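Local coordinates for TudS (Uncultured bacterium, PDB 6Z96), which removes sulfur from thiouracil without net redox chemistry, using a [4Fe-4S] cluster that probably takes up the sulfur as a [4Fe-5S] intermediate, at residues 60-65 and 122-127; 78-83 and 126-131; 97-102 and 106-111. All blocks are in the same frame, centred on the assembly; numbering follows the deposited sequence.

Overall arrangement
Helix 124-131 serves both contact 1 and contact 2. Its first turn sends a lysine to the hairpin of strand 63-66 in contact 1, and its later residues lie against helix 73-90 in contact 2, so two successive elements of the chain are fastened to one helix. Contact 3 lies within the loop of chain that either of them closes, and it meets the same helix through Leu97, Pro102 and Ser106. Contact 1 is only partly buried and mixes one hydrogen bond with apolar packing, contact 2 is a buried apolar helix pair with a charged margin, and contact 3 is buried yet rich in hydrogen bonds, beside the iron-sulfur cluster.

Contact 1: 60-65 and 122-127; sequences QGEHVV and EGKTTA
Residues 60-65, a type II' turn from Gln60 to His63 running into strand 63-66, face the first turn of helix 124-131, with the CA atoms of Glu62 and Lys124 nearest at 8.4 Å. Lys124 spans that gap. Its CG lies anti to the carbonyl carbon (chi1 -71°) and its chain bends at chi2, which turns the outer methylenes toward the hairpin. The ammonium NZ donates to the backbone O of Glu62 at 2.7 Å, in the carbonyl plane and on a lone pair, with a C=O...N angle of 140°.

On its way the lysine slides past Val64, the two side chains running in opposite directions. Val64 CG2 touches Lys124 CE at 3.8 Å and CG at 4.0 Å. Valine suits this buried place, since its side chain meets the lysine methylenes, Val72 and Phe76. Glu62 crosses the lysine at about a right angle. Its OE1 stays 4.0 Å from Lys124 NZ, too far for a salt bridge, whereas Asp77 forms one with the same ammonium. Gly61 suits the turn because its positive phi of 65° favours glycine. At the helix start Gly123 is the N-cap residue.

A long lysine is thus divided by chemistry: methylenes against valine, ammonium shared by a carbonyl and an aspartate. The negative charge of Asp77, with Glu62 nearby, would probably favour the protonated form, and the lysine gives the hairpin a polar tie to the helix, beside that of Arg59 to Glu122 O.

Contact 2: 78-83 and 126-131; sequences RGAELA and TALLRR
Leu128 points from helix 124-131 at Ala80 and Glu81 of helix 73-90, and its side chain fills the nearest approach of the two helices. Their local axes pass 9.0 Å apart at a crossing angle of -36°, with the CA atoms of Ala80 and Leu128 facing each other at 6.5 Å. Leu128 CB stands loosely opposite Ala80 CB (4.3 Å). CG, set trans to the backbone N (chi1 -177°), is brought toward the partner, and the fork then turns CD2 against it. This methyl makes the close contacts, resting 3.5 Å from the O of Ala80, 3.9 Å from its CB and 3.7 Å from Glu81 N. Along the margin Glu81 OE2 comes within 3.8 Å of it, the bend at chi2 bringing OE2 back alongside the methyl.

The next residue, Leu129, sends CD2 to Ala83, about a turn beyond Ala80 on the partner helix, 4.1 Å from its C. Alanine suits both buried places, since its short side chain lets leucine methyls come down onto the backbone. Ala83 and Leu82 also touch Phe42 of strand 39-42, and Leu129 touches Val136 of strand 135-137, so the pair packs against the two outermost strands of the parallel sheet.

No hydrogen bond joins the two segments, which implies that shape and apolar burial hold this pair, with the exposed carboxylate of Glu81 finishing its outer rim.

Contact 3: 97-102 and 106-111; sequences LKEGSP and SGRIYN. With SF4 (iron/sulfur cluster), chain C.
Glu99 reaches across to the backbone of residues 106-108, where its OE1 gathers three successive amides. Ser106 N donates at 2.9 Å from the syn side, Gly107 N at 3.1 Å on the syn lone pair, and Arg108 N at 3.2 Å, nearly straight at 171° but from above the carboxylate plane. Gly100 N of its own segment takes the anti lone pair at 2.9 Å. One buried oxygen therefore accepts four N-H groups, which would probably stabilise the ionised carboxylate, and Gly107 N also makes a weak bond to OE2. The trans chi1 (-170°) and a bend at chi2 curl the acid back to these three amides, leaving CG over a face of the Arg108 guanidinium in the modelled conformer, offset toward its rim.

Glycine suits position 100 in the type II turn from Lys98 to Ser101, for its phi is positive. Two waters extend the network: one donates to Leu97 O and accepts from Ser106 OG, the other donates to Gly100 O and accepts from Tyr110 N. Lys98 NZ bonds to Glu99 O and forms a salt bridge with Glu139. Ser101 OG, hydrogen-bonded to Cys104 N and Ser103 N, lies 3.5 Å from cluster sulfur S3.

The turn, in the loop after strand 94-96 and before strand 108-110, places Lys98 and Ser101 in the cluster pocket; strand 108-110 pairs with 118-120, while Leu97 and Ser106 pack on helix 124-131.

Contact 1: 60-65 and 122-127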
loop_
_atom_site.group_PDB
_atom_site.type_symbol
_atom_site.label_atom_id
_atom_site.label_comp_id
_atom_site.label_asym_id
_atom_site.label_seq_id
_atom_site.Cartn_x
_atom_site.Cartn_y
_atom_site.Cartn_z
ATOM N N GLN A 60 -6.912 8.794 -12.629
ATOM C CA GLN A 60 -7.349 9.952 -13.403
ATOM C C GLN A 60 -8.410 10.527 -12.494
ATOM O O GLN A 60 -9.585 10.176 -12.600
ATOM C CB GLN A 60 -7.897 9.541 -14.765
ATOM C CG GLN A 60 -6.789 9.019 -15.675
ATOM C CD GLN A 60 -7.263 8.760 -17.081
ATOM O OE1 GLN A 60 -8.461 8.608 -17.350
ATOM N NE2 GLN A 60 -6.317 8.646 -18.006
ATOM N N GLY A 61 -7.934 11.274 -11.496
ATOM C CA GLY A 61 -8.748 11.798 -10.412
ATOM C C GLY A 61 -9.313 10.673 -9.572
ATOM O O GLY A 61 -8.556 9.866 -9.029
ATOM N N GLU A 62 -10.653 10.568 -9.518
ATOM C CA GLU A 62 -11.309 9.511 -8.744
ATOM C C GLU A 62 -11.299 8.173 -9.490
ATOM O O GLU A 62 -11.498 7.136 -8.862
ATOM C CB GLU A 62 -12.788 9.890 -8.498
ATOM C CG GLU A 62 -13.000 11.133 -7.658
ATOM C CD GLU A 62 -12.550 10.851 -6.250
ATOM O OE1 GLU A 62 -12.913 9.776 -5.721
ATOM O OE2 GLU A 62 -11.808 11.682 -5.681
ATOM N N HIS A 63 -11.098 8.183 -10.816
ATOM C CA HIS A 63 -11.090 6.935 -11.585
ATOM C C HIS A 63 -9.708 6.314 -11.594
ATOM O O HIS A 63 -8.708 6.993 -11.363
ATOM C CB HIS A 63 -11.493 7.237 -13.044
ATOM C CG HIS A 63 -12.941 7.598 -13.175
ATOM N ND1 HIS A 63 -13.882 6.686 -13.616
ATOM C CD2 HIS A 63 -13.560 8.776 -12.918
ATOM C CE1 HIS A 63 -15.052 7.324 -13.598
ATOM N NE2 HIS A 63 -14.908 8.585 -13.207
ATOM N N VAL A 64 -9.654 5.014 -11.901
ATOM C CA VAL A 64 -8.375 4.318 -12.101
ATOM C C VAL A 64 -8.581 3.551 -13.396
ATOM O O VAL A 64 -9.604 2.861 -13.557
ATOM C CB VAL A 64 -7.982 3.366 -10.967
ATOM C CG1 VAL A 64 -6.570 2.814 -11.240
ATOM C CG2 VAL A 64 -8.021 4.093 -9.612
ATOM N N VAL A 65 -7.696 3.794 -14.370
ATOM C CA VAL A 65 -7.879 3.185 -15.684
ATOM C C VAL A 65 -6.581 2.575 -16.195
ATOM O O VAL A 65 -5.488 2.969 -15.773
ATOM C CB VAL A 65 -8.383 4.235 -16.714
ATOM C CG1 VAL A 65 -9.665 4.908 -16.251
ATOM C CG2 VAL A 65 -7.297 5.269 -17.016
ATOM N N GLU A 122 -1.358 10.557 -4.005
ATOM C CA GLU A 122 -1.436 9.321 -3.242
ATOM C C GLU A 122 -2.335 8.329 -3.959
ATOM O O GLU A 122 -3.149 8.721 -4.785
ATOM C CB GLU A 122 -1.914 9.592 -1.814
ATOM C CG GLU A 122 -3.284 10.194 -1.723
ATOM C CD GLU A 122 -3.610 10.870 -0.395
ATOM O OE1 GLU A 122 -4.755 11.351 -0.265
ATOM O OE2 GLU A 122 -2.732 10.946 0.497
ATOM N N GLY A 123 -2.137 7.060 -3.660
ATOM C CA GLY A 123 -2.958 6.015 -4.255
ATOM C C GLY A 123 -4.299 5.919 -3.542
ATOM O O GLY A 123 -4.508 6.524 -2.492
ATOM N N LYS A 124 -5.214 5.130 -4.104
ATOM C CA LYS A 124 -6.561 4.982 -3.525
ATOM C C LYS A 124 -6.597 4.392 -2.127
ATOM O O LYS A 124 -7.414 4.825 -1.314
ATOM C CB LYS A 124 -7.405 4.089 -4.426
ATOM C CG LYS A 124 -7.767 4.770 -5.724
ATOM C CD LYS A 124 -9.077 5.502 -5.482
ATOM C CE LYS A 124 -9.935 5.627 -6.688
ATOM N NZ LYS A 124 -11.300 6.141 -6.310
ATOM N N THR A 125 -5.734 3.406 -1.833
ATOM C CA THR A 125 -5.726 2.788 -0.524
ATOM C C THR A 125 -5.126 3.756 0.487
ATOM O O THR A 125 -5.720 3.962 1.545
ATOM C CB THR A 125 -4.984 1.458 -0.579
ATOM O OG1 THR A 125 -5.767 0.549 -1.378
ATOM C CG2 THR A 125 -4.826 0.828 0.818
ATOM N N THR A 126 -3.993 4.387 0.149
ATOM C CA THR A 126 -3.409 5.393 1.041
ATOM C C THR A 126 -4.400 6.504 1.384
ATOM O O THR A 126 -4.568 6.840 2.561
ATOM C CB THR A 126 -2.200 5.994 0.367
ATOM O OG1 THR A 126 -1.233 4.958 0.237
ATOM C CG2 THR A 126 -1.625 7.198 1.172
ATOM N N ALA A 127 -5.114 7.009 0.373
ATOM C CA ALA A 127 -6.086 8.087 0.620
ATOM C C ALA A 127 -7.168 7.663 1.600
ATOM O O ALA A 127 -7.505 8.441 2.508
ATOM C CB ALA A 127 -6.710 8.526 -0.703
#

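Contact 2: 78-83 and 126-131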
loop_
_atom_site.group_PDB
_atom_site.type_symbol
_atom_site.label_atom_id
_atom_site.label_comp_id
_atom_site.label_asym_id
_atom_site.label_seq_id
_atom_site.Cartn_x
_atom_site.Cartn_y
_atom_site.Cartn_z
ATOM N N ARG A 78 -12.619 -1.478 -3.926
ATOM C CA ARG A 78 -12.846 -2.655 -3.091
ATOM C C ARG A 78 -11.599 -2.985 -2.289
ATOM O O ARG A 78 -11.690 -3.248 -1.091
ATOM C CB ARG A 78 -13.263 -3.852 -3.971
ATOM C CG ARG A 78 -13.328 -5.158 -3.144
ATOM C CD ARG A 78 -13.827 -6.350 -3.958
ATOM N NE ARG A 78 -15.280 -6.435 -3.837
ATOM C CZ ARG A 78 -16.016 -7.434 -4.322
ATOM N NH1 ARG A 78 -15.440 -8.434 -4.979
ATOM N NH2 ARG A 78 -17.330 -7.442 -4.146
ATOM N N GLY A 79 -10.442 -2.995 -2.950
ATOM C CA GLY A 79 -9.198 -3.314 -2.252
ATOM C C GLY A 79 -8.874 -2.295 -1.163
ATOM O O GLY A 79 -8.422 -2.665 -0.072
ATOM N N ALA A 80 -9.149 -0.999 -1.432
ATOM C CA ALA A 80 -8.907 0.031 -0.392
ATOM C C ALA A 80 -9.819 -0.209 0.808
ATOM O O ALA A 80 -9.361 -0.139 1.957
ATOM C CB ALA A 80 -9.150 1.427 -0.959
ATOM N N GLU A 81 -11.100 -0.509 0.555
ATOM C CA GLU A 81 -12.034 -0.756 1.660
ATOM C C GLU A 81 -11.656 -1.985 2.440
ATOM O O GLU A 81 -11.801 -2.001 3.671
ATOM C CB GLU A 81 -13.442 -0.867 1.104
ATOM C CG GLU A 81 -14.507 -1.020 2.177
ATOM C CD GLU A 81 -14.757 0.155 3.109
ATOM O OE1 GLU A 81 -15.256 -0.104 4.226
ATOM O OE2 GLU A 81 -14.461 1.318 2.743
ATOM N N LEU A 82 -11.138 -3.024 1.754
ATOM C CA LEU A 82 -10.710 -4.236 2.458
ATOM C C LEU A 82 -9.454 -3.954 3.300
ATOM O O LEU A 82 -9.306 -4.518 4.394
ATOM C CB LEU A 82 -10.464 -5.359 1.462
ATOM C CG LEU A 82 -11.748 -5.926 0.896
ATOM C CD1 LEU A 82 -11.442 -6.827 -0.293
ATOM C CD2 LEU A 82 -12.529 -6.703 1.976
ATOM N N ALA A 83 -8.561 -3.066 2.828
ATOM C CA ALA A 83 -7.380 -2.693 3.636
ATOM C C ALA A 83 -7.844 -1.991 4.919
ATOM O O ALA A 83 -7.381 -2.316 6.009
ATOM C CB ALA A 83 -6.451 -1.776 2.844
ATOM N N THR A 126 -3.993 4.387 0.149
ATOM C CA THR A 126 -3.409 5.393 1.041
ATOM C C THR A 126 -4.400 6.504 1.384
ATOM O O THR A 126 -4.568 6.840 2.561
ATOM C CB THR A 126 -2.200 5.994 0.367
ATOM O OG1 THR A 126 -1.233 4.958 0.237
ATOM C CG2 THR A 126 -1.625 7.198 1.172
ATOM N N ALA A 127 -5.114 7.009 0.373
ATOM C CA ALA A 127 -6.086 8.087 0.620
ATOM C C ALA A 127 -7.168 7.663 1.600
ATOM O O ALA A 127 -7.505 8.441 2.508
ATOM C CB ALA A 127 -6.710 8.526 -0.703
ATOM N N LEU A 128 -7.703 6.439 1.446
ATOM C CA LEU A 128 -8.778 5.983 2.318
ATOM C C LEU A 128 -8.264 5.760 3.723
ATOM O O LEU A 128 -8.900 6.185 4.696
ATOM C CB LEU A 128 -9.446 4.718 1.752
ATOM C CG LEU A 128 -10.621 4.218 2.582
ATOM C CD1 LEU A 128 -11.762 5.224 2.538
ATOM C CD2 LEU A 128 -11.125 2.895 2.057
ATOM N N LEU A 129 -7.079 5.139 3.864
ATOM C CA LEU A 129 -6.529 4.902 5.206
ATOM C C LEU A 129 -6.249 6.221 5.919
ATOM O O LEU A 129 -6.611 6.353 7.095
ATOM C CB LEU A 129 -5.238 4.069 5.136
ATOM C CG LEU A 129 -5.406 2.666 4.525
ATOM C CD1 LEU A 129 -4.086 1.913 4.559
ATOM C CD2 LEU A 129 -6.456 1.850 5.293
ATOM N N ARG A 130 -5.666 7.200 5.208
ATOM C CA ARG A 130 -5.376 8.511 5.834
ATOM C C ARG A 130 -6.664 9.218 6.269
ATOM O O ARG A 130 -6.689 9.842 7.327
ATOM C CB ARG A 130 -4.558 9.397 4.886
ATOM C CG ARG A 130 -3.104 8.940 4.846
ATOM C CD ARG A 130 -2.263 9.806 3.925
ATOM N NE ARG A 130 -0.838 9.545 4.132
ATOM C CZ ARG A 130 0.110 9.831 3.247
ATOM N NH1 ARG A 130 -0.208 10.362 2.069
ATOM N NH2 ARG A 130 1.382 9.551 3.515
ATOM N N ARG A 131 -7.729 9.106 5.468
ATOM C CA ARG A 131 -9.055 9.682 5.759
ATOM C C ARG A 131 -9.669 9.087 7.036
ATOM O O ARG A 131 -10.521 9.724 7.679
ATOM C CB ARG A 131 -9.935 9.395 4.545
ATOM C CG ARG A 131 -11.353 9.781 4.586
ATOM C CD ARG A 131 -11.916 9.718 3.158
ATOM N NE ARG A 131 -13.373 9.755 3.229
ATOM C CZ ARG A 131 -14.090 10.873 3.263
ATOM N NH1 ARG A 131 -13.493 12.057 3.194
ATOM N NH2 ARG A 131 -15.411 10.815 3.358
#

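Contact 3: 97-102 and 106-111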
loop_
_atom_site.group_PDB
_atom_site.type_symbol
_atom_site.label_atom_id
_atom_site.label_comp_id
_atom_site.label_asym_id
_atom_site.label_seq_id
_atom_site.Cartn_x
_atom_site.Cartn_y
_atom_site.Cartn_z
ATOM N N LEU A 97 3.303 1.259 2.907
ATOM C CA LEU A 97 2.808 0.977 1.564
ATOM C C LEU A 97 3.793 1.387 0.493
ATOM O O LEU A 97 4.558 2.324 0.671
ATOM C CB LEU A 97 1.452 1.679 1.347
ATOM C CG LEU A 97 0.343 1.323 2.336
ATOM C CD1 LEU A 97 -1.005 2.015 1.900
ATOM C CD2 LEU A 97 0.116 -0.196 2.447
ATOM N N LYS A 98 3.750 0.685 -0.650
ATOM C CA LYS A 98 4.677 0.912 -1.763
ATOM C C LYS A 98 4.499 2.259 -2.470
ATOM O O LYS A 98 3.439 2.579 -2.990
ATOM C CB LYS A 98 4.521 -0.253 -2.779
ATOM C CG LYS A 98 5.350 -0.093 -4.053
ATOM C CD LYS A 98 6.836 -0.328 -3.768
ATOM C CE LYS A 98 7.668 0.112 -4.963
ATOM N NZ LYS A 98 7.874 1.594 -4.978
ATOM N N GLU A 99 5.592 3.014 -2.581
ATOM C CA GLU A 99 5.545 4.327 -3.214
ATOM C C GLU A 99 5.251 4.258 -4.724
ATOM O O GLU A 99 5.633 3.295 -5.388
ATOM C CB GLU A 99 6.881 5.064 -2.968
ATOM C CG GLU A 99 6.862 6.529 -3.373
ATOM C CD GLU A 99 5.798 7.353 -2.670
ATOM O OE1 GLU A 99 4.603 7.211 -3.026
ATOM O OE2 GLU A 99 6.158 8.200 -1.816
ATOM N N GLY A 100 4.542 5.273 -5.220
ATOM C CA GLY A 100 4.269 5.450 -6.637
ATOM C C GLY A 100 3.077 4.720 -7.193
ATOM O O GLY A 100 2.658 5.005 -8.310
ATOM N N SER A 101 2.521 3.792 -6.423
ATOM C CA SER A 101 1.431 2.943 -6.908
ATOM C C SER A 101 0.073 3.677 -6.947
ATOM O O SER A 101 -0.240 4.465 -6.050
ATOM C CB SER A 101 1.340 1.713 -5.996
ATOM O OG SER A 101 0.081 1.053 -6.032
ATOM N N PRO A 102 -0.792 3.332 -7.915
ATOM C CA PRO A 102 -2.142 3.913 -7.929
ATOM C C PRO A 102 -3.004 3.429 -6.757
ATOM O O PRO A 102 -4.035 4.051 -6.493
ATOM C CB PRO A 102 -2.721 3.447 -9.278
ATOM C CG PRO A 102 -1.970 2.174 -9.595
ATOM C CD PRO A 102 -0.564 2.389 -9.039
ATOM N N SER A 106 2.088 7.130 -1.675
ATOM C CA SER A 106 1.764 8.022 -0.557
ATOM C C SER A 106 2.316 9.425 -0.716
ATOM O O SER A 106 1.733 10.353 -0.174
ATOM C CB SER A 106 2.167 7.414 0.779
ATOM O OG SER A 106 3.543 7.065 0.785
ATOM N N GLY A 107 3.398 9.564 -1.456
ATOM C CA GLY A 107 3.995 10.860 -1.766
ATOM C C GLY A 107 3.929 11.186 -3.246
ATOM O O GLY A 107 3.836 12.358 -3.628
ATOM N N ARG A 108 3.970 10.157 -4.097
ATOM C CA ARG A 108 3.892 10.362 -5.533
ATOM C C ARG A 108 3.091 9.267 -6.205
ATOM O O ARG A 108 2.951 8.168 -5.668
ATOM C CB ARG A 108 5.294 10.472 -6.163
ATOM C CG ARG A 108 6.145 9.236 -5.944
ATOM C CD ARG A 108 7.461 9.258 -6.721
ATOM N NE ARG A 108 8.374 8.206 -6.269
ATOM C CZ ARG A 108 8.330 6.941 -6.683
ATOM N NH1 ARG A 108 7.426 6.558 -7.578
ATOM N NH2 ARG A 108 9.198 6.054 -6.217
ATOM N N ILE A 109 2.551 9.580 -7.379
ATOM C CA ILE A 109 1.832 8.629 -8.226
ATOM C C ILE A 109 2.114 9.058 -9.672
ATOM O O ILE A 109 2.504 10.212 -9.924
ATOM C CB ILE A 109 0.286 8.645 -7.985
ATOM C CG1 ILE A 109 -0.283 10.090 -8.097
ATOM C CG2 ILE A 109 -0.126 7.952 -6.678
ATOM C CD1 ILE A 109 -1.859 10.154 -8.091
ATOM N N TYR A 110 1.856 8.155 -10.644
ATOM C CA TYR A 110 1.949 8.548 -12.045
ATOM C C TYR A 110 0.788 9.470 -12.393
ATOM O O TYR A 110 -0.269 9.412 -11.759
ATOM C CB TYR A 110 2.101 7.346 -12.974
ATOM C CG TYR A 110 3.479 6.739 -12.836
ATOM C CD1 TYR A 110 4.582 7.322 -13.447
ATOM C CD2 TYR A 110 3.701 5.655 -11.997
ATOM C CE1 TYR A 110 5.855 6.783 -13.307
ATOM C CE2 TYR A 110 4.976 5.115 -11.835
ATOM C CZ TYR A 110 6.050 5.682 -12.497
ATOM O OH TYR A 110 7.316 5.158 -12.366
ATOM N N ASN A 111 1.005 10.395 -13.346
ATOM C CA ASN A 111 0.066 11.468 -13.583
ATOM C C ASN A 111 -1.188 11.166 -14.410
ATOM O O ASN A 111 -1.933 12.109 -14.693
ATOM C CB ASN A 111 0.793 12.666 -14.213
ATOM C CG ASN A 111 1.223 12.453 -15.641
ATOM O OD1 ASN A 111 1.048 11.382 -16.239
ATOM N ND2 ASN A 111 1.815 13.490 -16.227
HETATM FE FE1 SF4 C . 0.732 -3.033 -6.174
HETATM FE FE2 SF4 C . 2.279 -3.816 -4.100
HETATM FE FE3 SF4 C . -0.274 -4.821 -4.338
HETATM FE FE4 SF4 C . 0.144 -2.211 -3.587
HETATM S S1 SF4 C . 0.701 -4.137 -2.425
HETATM S S2 SF4 C . -1.392 -2.941 -5.100
HETATM S S3 SF4 C . 1.997 -1.670 -4.865
HETATM S S4 SF4 C . 1.522 -5.169 -5.756
HETATM O O HOH W 1 3.637 4.700 -0.377
HETATM O O HOH W 2 0.664 5.510 -10.116
#